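Local coordinates for fimbrial subunit CupB6 (Pseudomonas aeruginosa, PDB 5CYL), which probably serves as the adhesive subunit at the tip of a chaperone-usher pilus, helping the bacterium attach to surfaces and form biofilm, at residues 228-231 with 232-236; 305-309 with 310-314. One frame throughout, in Å; residues are numbered along the deposited sequence.

Contact 1 of 2, residues 228-231 with 232-236; sequences NFPR and VNDTS
At the end of a tight turn, Asp234 bends its carboxylate back to the first turn residue, Arg231, and the two residues are joined by two hydrogen bonds of unequal quality. The stronger joins side chain to backbone: Arg231 N donates to Asp234 OD2 over 3.2 Å, with an N-H...O angle of 162°. The amide reaches the oxygen from above the carboxylate, 68° out of its plane. With CG anti to its own carbonyl carbon (chi1 -85°), Asp234 swings this carboxylate toward the chain three residues earlier. The second bond is the backbone closure of a type II beta turn from Arg231 to Asp234, in which Asp234 N lies 3.4 Å from Arg231 O; it is weak. Asn233 occupies the third turn position with positive phi, a conformation that asparagine adopts readily.

Van der Waals contacts of carbon edges with polar atoms flank this pair. Pro230 CD lies 3.3 Å from Asp234 OD2, the proline ring and the carboxylate side chain crossing at about a right angle. On the inner side, the Phe229 ring brings its edge to the backbone, with CD2 3.5 Å from Asp234 O near the ring plane. Farther along, Phe229 CE2 is 3.8 Å from Ser236 N. The same ring makes an edge-to-face contact with Phe283 and touches Val224 and Tyr320, so it plugs the loop into the domain interior. Backbone bonds from Asn233 and Asp234 to Arg322, and from Ser236 to Tyr320, hold residues 233-236 against strand 311-322.

The two charged groups make no direct contact, Arg231 NE staying 6.5 Å from Asp234 OD2. The carboxylate therefore works here through the Arg231 amide, and the nearby guanidinium would at most make its negative charge somewhat more favourable. With the turn's own closing bond weak, the side-chain acceptor supplements the backbone in holding this surface loop bent.

Contact 2 of 2, residues 305-309 with 310-314; sequences MRRVG and DSADL
Arg306 sets the NE edge of its guanidinium beside the carboxylate of Asp313, the two planes only 19° apart. Two nitrogens grip two oxygens: in this salt bridge Arg306 NE meets Asp313 OD1 at 3.1 Å, while Arg306 NH1 reaches the syn lone pair of Asp313 OD2 at 2.8 Å. A bend at chi3 (59°) turns the otherwise extended arginine side chain into this side-on pose. Asp242 brings a like charge close to Asp313, which the arginine probably helps to offset.

The backbones of Arg306 and Asp313 also form an antiparallel hydrogen-bonded pair, and Val308 pairs likewise with Ser311. On the other face, Arg307 CD packs 3.6 Å from Ala312 CB, and the edge of its guanidinium is turned to Ser311 O, while Arg307 NH1 hydrogen-bonds to Ala252 O. Met305 curls its CE to 4.2 Å from Ala312 CB. Both Arg307 and Ala312 touch Cys248, which is disulfide-bonded to Cys209.

Gly309, with phi positive, and Asp310 occupy the corners of a type II' turn between Val308 and Ser311. Such a tight two-residue connection is characteristic of a beta hairpin, here joining strands 299-308 and 311-322 in the fimbrial domain.

Strand 215-225 leads into contact 1, where the chain reverses in the loop before strand 239-245. It then runs through strands 239-245, 255-260 and 283-289 before strand 299-308 arrives at contact 2, whose turn returns it along strand 311-322. The contacts follow in series, each closing a local turn, and neither nests in nor crosses the other. The centres of contact 1 and contact 2 are about 33 Å apart. Their nearest atoms are about 18 Å apart, so they do not touch. Strand 311-322 relates them: it starts within contact 2, and its far part, at Tyr320 and Arg322, receives the loop of contact 1. Both thus lie in the same fimbrial domain, at separate parts of its beta framework.

Contact 1 of 2, residues 228-231 with 232-236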
ATOM      1  N   ASN A 228     -45.716 -11.832  23.628  1.00 53.15           N
ATOM      2  CA  ASN A 228     -44.254 -11.946  23.879  1.00 54.12           C
ATOM      3  C   ASN A 228     -43.497 -10.636  24.134  1.00 48.52           C
ATOM      4  O   ASN A 228     -42.354 -10.678  24.528  1.00 47.27           O
ATOM      5  CB  ASN A 228     -43.556 -12.734  22.754  1.00 58.83           C
ATOM      6  CG  ASN A 228     -43.862 -14.224  22.790  1.00 65.10           C
ATOM      7  OD1 ASN A 228     -44.527 -14.739  23.688  1.00 68.00           O
ATOM      8  ND2 ASN A 228     -43.360 -14.930  21.797  1.00 77.19           N
ATOM      9  N   PHE A 229     -44.134  -9.495  23.917  1.00 43.83           N
ATOM     10  CA  PHE A 229     -43.507  -8.198  24.160  1.00 42.17           C
ATOM     11  C   PHE A 229     -44.284  -7.420  25.199  1.00 40.31           C
ATOM     12  O   PHE A 229     -44.946  -6.434  24.845  1.00 39.19           O
ATOM     13  CB  PHE A 229     -43.492  -7.322  22.896  1.00 41.36           C
ATOM     14  CG  PHE A 229     -42.886  -7.954  21.703  1.00 38.75           C
ATOM     15  CD1 PHE A 229     -43.664  -8.689  20.826  1.00 37.62           C
ATOM     16  CD2 PHE A 229     -41.544  -7.780  21.428  1.00 38.11           C
ATOM     17  CE1 PHE A 229     -43.101  -9.263  19.697  1.00 38.27           C
ATOM     18  CE2 PHE A 229     -40.970  -8.348  20.293  1.00 38.67           C
ATOM     19  CZ  PHE A 229     -41.754  -9.073  19.417  1.00 38.12           C
ATOM     20  N   PRO A 230     -44.241  -7.853  26.463  1.00 39.36           N
ATOM     21  CA  PRO A 230     -45.099  -7.193  27.438  1.00 40.40           C
ATOM     22  C   PRO A 230     -44.702  -5.767  27.641  1.00 42.09           C
ATOM     23  O   PRO A 230     -45.567  -4.943  27.774  1.00 43.21           O
ATOM     24  CB  PRO A 230     -44.878  -7.983  28.730  1.00 41.24           C
ATOM     25  CG  PRO A 230     -43.610  -8.741  28.525  1.00 44.85           C
ATOM     26  CD  PRO A 230     -43.576  -9.032  27.036  1.00 42.17           C
ATOM     27  N   ARG A 231     -43.413  -5.457  27.623  1.00 45.11           N
ATOM     28  CA  ARG A 231     -42.957  -4.092  27.914  1.00 45.41           C
ATOM     29  C   ARG A 231     -42.292  -3.475  26.705  1.00 44.26           C
ATOM     30  O   ARG A 231     -41.746  -4.211  25.893  1.00 49.29           O
ATOM     31  CB  ARG A 231     -41.990  -4.091  29.083  1.00 50.16           C
ATOM     32  CG  ARG A 231     -42.496  -4.766  30.328  1.00 62.26           C
ATOM     33  CD  ARG A 231     -41.619  -4.463  31.562  1.00 77.15           C
ATOM     34  NE  ARG A 231     -42.393  -4.399  32.843  1.00 90.83           N
ATOM     35  CZ  ARG A 231     -41.874  -4.362  34.087  1.00 89.20           C
ATOM     36  NH1 ARG A 231     -40.558  -4.384  34.285  1.00 85.35           N
ATOM     37  NH2 ARG A 231     -42.684  -4.310  35.151  1.00 84.97           N
ATOM     38  N   VAL A 232     -42.304  -2.163  26.570  1.00 41.87           N
ATOM     39  CA  VAL A 232     -41.588  -1.530  25.482  1.00 43.43           C
ATOM     40  C   VAL A 232     -40.118  -1.892  25.639  1.00 46.50           C
ATOM     41  O   VAL A 232     -39.672  -2.102  26.756  1.00 51.76           O
ATOM     42  CB  VAL A 232     -41.782  -0.006  25.505  1.00 40.25           C
ATOM     43  CG1 VAL A 232     -40.780   0.688  24.614  1.00 37.99           C
ATOM     44  CG2 VAL A 232     -43.180   0.357  25.072  1.00 43.03           C
ATOM     45  N   ASN A 233     -39.388  -1.979  24.528  1.00 42.97           N
ATOM     46  CA  ASN A 233     -37.960  -2.283  24.524  1.00 41.13           C
ATOM     47  C   ASN A 233     -37.660  -3.758  24.592  1.00 42.37           C
ATOM     48  O   ASN A 233     -36.523  -4.153  24.747  1.00 46.30           O
ATOM     49  CB  ASN A 233     -37.248  -1.596  25.679  1.00 42.25           C
ATOM     50  CG  ASN A 233     -37.001  -0.138  25.440  1.00 42.65           C
ATOM     51  OD1 ASN A 233     -37.134   0.364  24.344  1.00 41.83           O
ATOM     52  ND2 ASN A 233     -36.638   0.550  26.489  1.00 41.22           N
ATOM     53  N   ASP A 234     -38.696  -4.566  24.490  1.00 41.65           N
ATOM     54  CA  ASP A 234     -38.575  -6.006  24.559  1.00 39.29           C
ATOM     55  C   ASP A 234     -38.314  -6.516  23.173  1.00 38.27           C
ATOM     56  O   ASP A 234     -38.709  -5.908  22.211  1.00 39.05           O
ATOM     57  CB  ASP A 234     -39.861  -6.611  25.111  1.00 45.18           C
ATOM     58  CG  ASP A 234     -39.897  -6.619  26.605  1.00 51.23           C
ATOM     59  OD1 ASP A 234     -39.025  -5.992  27.223  1.00 63.48           O
ATOM     60  OD2 ASP A 234     -40.795  -7.249  27.170  1.00 51.15           O
ATOM     61  N   THR A 235     -37.624  -7.629  23.064  1.00 33.82           N
ATOM     62  CA  THR A 235     -37.211  -8.059  21.748  1.00 30.09           C
ATOM     63  C   THR A 235     -37.428  -9.529  21.512  1.00 30.40           C
ATOM     64  O   THR A 235     -37.498 -10.300  22.460  1.00 28.65           O
ATOM     65  CB  THR A 235     -35.734  -7.779  21.512  1.00 30.41           C
ATOM     66  OG1 THR A 235     -34.966  -8.391  22.552  1.00 28.17           O
ATOM     67  CG2 THR A 235     -35.415  -6.267  21.445  1.00 30.58           C
ATOM     68  N   SER A 236     -37.503  -9.907  20.235  1.00 30.39           N
ATOM     69  CA  SER A 236     -37.740 -11.288  19.843  1.00 30.29           C
ATOM     70  C   SER A 236     -36.444 -12.085  19.975  1.00 32.74           C
ATOM     71  O   SER A 236     -35.444 -11.525  20.368  1.00 33.33           O
ATOM     72  CB  SER A 236     -38.325 -11.355  18.438  1.00 31.48           C
ATOM     73  OG  SER A 236     -37.392 -11.044  17.420  1.00 31.50           O
TER

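Contact 2 of 2, residues 305-309 with 310-314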
ATOM      1  N   MET A 305     -14.558  -3.621   9.644  1.00 31.79           N
ATOM      2  CA  MET A 305     -14.793  -5.050   9.513  1.00 30.74           C
ATOM      3  C   MET A 305     -13.617  -5.860  10.017  1.00 30.42           C
ATOM      4  O   MET A 305     -12.485  -5.419   9.954  1.00 31.50           O
ATOM      5  CB  MET A 305     -15.106  -5.408   8.064  1.00 29.76           C
ATOM      6  CG  MET A 305     -16.340  -4.745   7.554  1.00 31.14           C
ATOM      7  SD  MET A 305     -16.608  -4.973   5.808  1.00 36.88           S
ATOM      8  CE  MET A 305     -17.045  -6.719   5.726  1.00 31.21           C
ATOM      9  N   ARG A 306     -13.924  -7.063  10.485  1.00 29.81           N
ATOM     10  CA  ARG A 306     -12.909  -7.968  10.958  1.00 31.80           C
ATOM     11  C   ARG A 306     -12.182  -8.620   9.752  1.00 38.45           C
ATOM     12  O   ARG A 306     -12.825  -8.919   8.716  1.00 39.83           O
ATOM     13  CB  ARG A 306     -13.534  -9.009  11.841  1.00 28.24           C
ATOM     14  CG  ARG A 306     -12.624 -10.198  12.088  1.00 30.83           C
ATOM     15  CD  ARG A 306     -13.263 -11.196  13.029  1.00 30.25           C
ATOM     16  NE  ARG A 306     -14.531 -11.691  12.508  1.00 29.24           N
ATOM     17  CZ  ARG A 306     -15.393 -12.402  13.221  1.00 28.13           C
ATOM     18  NH1 ARG A 306     -16.503 -12.811  12.659  1.00 27.51           N
ATOM     19  NH2 ARG A 306     -15.172 -12.674  14.501  1.00 26.73           N
ATOM     20  N   ARG A 307     -10.868  -8.805   9.879  1.00 37.38           N
ATOM     21  CA  ARG A 307     -10.095  -9.448   8.823  1.00 34.13           C
ATOM     22  C   ARG A 307      -9.690 -10.832   9.243  1.00 34.52           C
ATOM     23  O   ARG A 307      -9.069 -10.992  10.280  1.00 35.54           O
ATOM     24  CB  ARG A 307      -8.887  -8.643   8.447  1.00 32.78           C
ATOM     25  CG  ARG A 307      -9.219  -7.394   7.646  1.00 34.99           C
ATOM     26  CD  ARG A 307      -9.716  -7.642   6.213  1.00 36.78           C
ATOM     27  NE  ARG A 307      -9.223  -8.906   5.661  1.00 43.55           N
ATOM     28  CZ  ARG A 307      -8.148  -9.070   4.902  1.00 46.74           C
ATOM     29  NH1 ARG A 307      -7.417  -8.023   4.577  1.00 46.13           N
ATOM     30  NH2 ARG A 307      -7.791 -10.275   4.442  1.00 51.35           N
ATOM     31  N   VAL A 308     -10.084 -11.847   8.483  1.00 36.73           N
ATOM     32  CA  VAL A 308      -9.671 -13.233   8.754  1.00 37.11           C
ATOM     33  C   VAL A 308      -9.268 -13.904   7.438  1.00 40.28           C
ATOM     34  O   VAL A 308     -10.053 -13.937   6.494  1.00 38.96           O
ATOM     35  CB  VAL A 308     -10.775 -14.062   9.409  1.00 36.43           C
ATOM     36  CG1 VAL A 308     -10.133 -15.053  10.352  1.00 36.02           C
ATOM     37  CG2 VAL A 308     -11.764 -13.201  10.163  1.00 38.71           C
ATOM     38  N   GLY A 309      -8.026 -14.392   7.341  1.00 42.38           N
ATOM     39  CA  GLY A 309      -7.502 -14.902   6.066  1.00 42.55           C
ATOM     40  C   GLY A 309      -7.665 -13.891   4.941  1.00 45.74           C
ATOM     41  O   GLY A 309      -7.354 -12.746   5.108  1.00 48.14           O
ATOM     42  N   ASP A 310      -8.233 -14.332   3.833  1.00 51.72           N
ATOM     43  CA  ASP A 310      -8.457 -13.496   2.671  1.00 54.74           C
ATOM     44  C   ASP A 310      -9.803 -12.785   2.643  1.00 54.89           C
ATOM     45  O   ASP A 310     -10.113 -12.103   1.676  1.00 60.34           O
ATOM     46  CB  ASP A 310      -8.316 -14.353   1.401  1.00 58.96           C
ATOM     47  CG  ASP A 310      -6.903 -14.823   1.176  1.00 63.98           C
ATOM     48  OD1 ASP A 310      -5.975 -14.233   1.796  1.00 64.28           O
ATOM     49  OD2 ASP A 310      -6.738 -15.792   0.403  1.00 65.87           O
ATOM     50  N   SER A 311     -10.599 -12.955   3.690  1.00 49.28           N
ATOM     51  CA  SER A 311     -11.930 -12.349   3.734  1.00 49.08           C
ATOM     52  C   SER A 311     -12.156 -11.406   4.923  1.00 46.42           C
ATOM     53  O   SER A 311     -11.556 -11.533   5.965  1.00 48.27           O
ATOM     54  CB  SER A 311     -13.031 -13.404   3.650  1.00 45.46           C
ATOM     55  OG  SER A 311     -12.782 -14.368   4.613  1.00 47.46           O
ATOM     56  N   ALA A 312     -13.038 -10.441   4.731  1.00 40.34           N
ATOM     57  CA  ALA A 312     -13.438  -9.513   5.757  1.00 38.48           C
ATOM     58  C   ALA A 312     -14.935  -9.677   6.006  1.00 38.64           C
ATOM     59  O   ALA A 312     -15.726  -9.724   5.097  1.00 40.33           O
ATOM     60  CB  ALA A 312     -13.121  -8.104   5.317  1.00 36.13           C
ATOM     61  N   ASP A 313     -15.323  -9.736   7.269  1.00 37.71           N
ATOM     62  CA  ASP A 313     -16.734  -9.912   7.607  1.00 40.11           C
ATOM     63  C   ASP A 313     -17.194  -9.051   8.783  1.00 41.41           C
ATOM     64  O   ASP A 313     -16.402  -8.650   9.623  1.00 41.98           O
ATOM     65  CB  ASP A 313     -17.043 -11.381   7.901  1.00 40.71           C
ATOM     66  CG  ASP A 313     -16.602 -11.795   9.274  1.00 42.05           C
ATOM     67  OD1 ASP A 313     -15.380 -11.702   9.566  1.00 43.96           O
ATOM     68  OD2 ASP A 313     -17.475 -12.200  10.068  1.00 43.97           O
ATOM     69  N   LEU A 314     -18.486  -8.771   8.824  1.00 38.38           N
ATOM     70  CA  LEU A 314     -19.093  -8.203  10.013  1.00 35.10           C
ATOM     71  C   LEU A 314     -20.114  -9.190  10.570  1.00 34.27           C
ATOM     72  O   LEU A 314     -21.096  -9.512   9.896  1.00 34.89           O
ATOM     73  CB  LEU A 314     -19.768  -6.865   9.703  1.00 34.47           C
ATOM     74  CG  LEU A 314     -20.258  -6.086  10.917  1.00 34.74           C
ATOM     75  CD1 LEU A 314     -19.110  -5.715  11.818  1.00 33.20           C
ATOM     76  CD2 LEU A 314     -21.017  -4.843  10.481  1.00 32.68           C
TER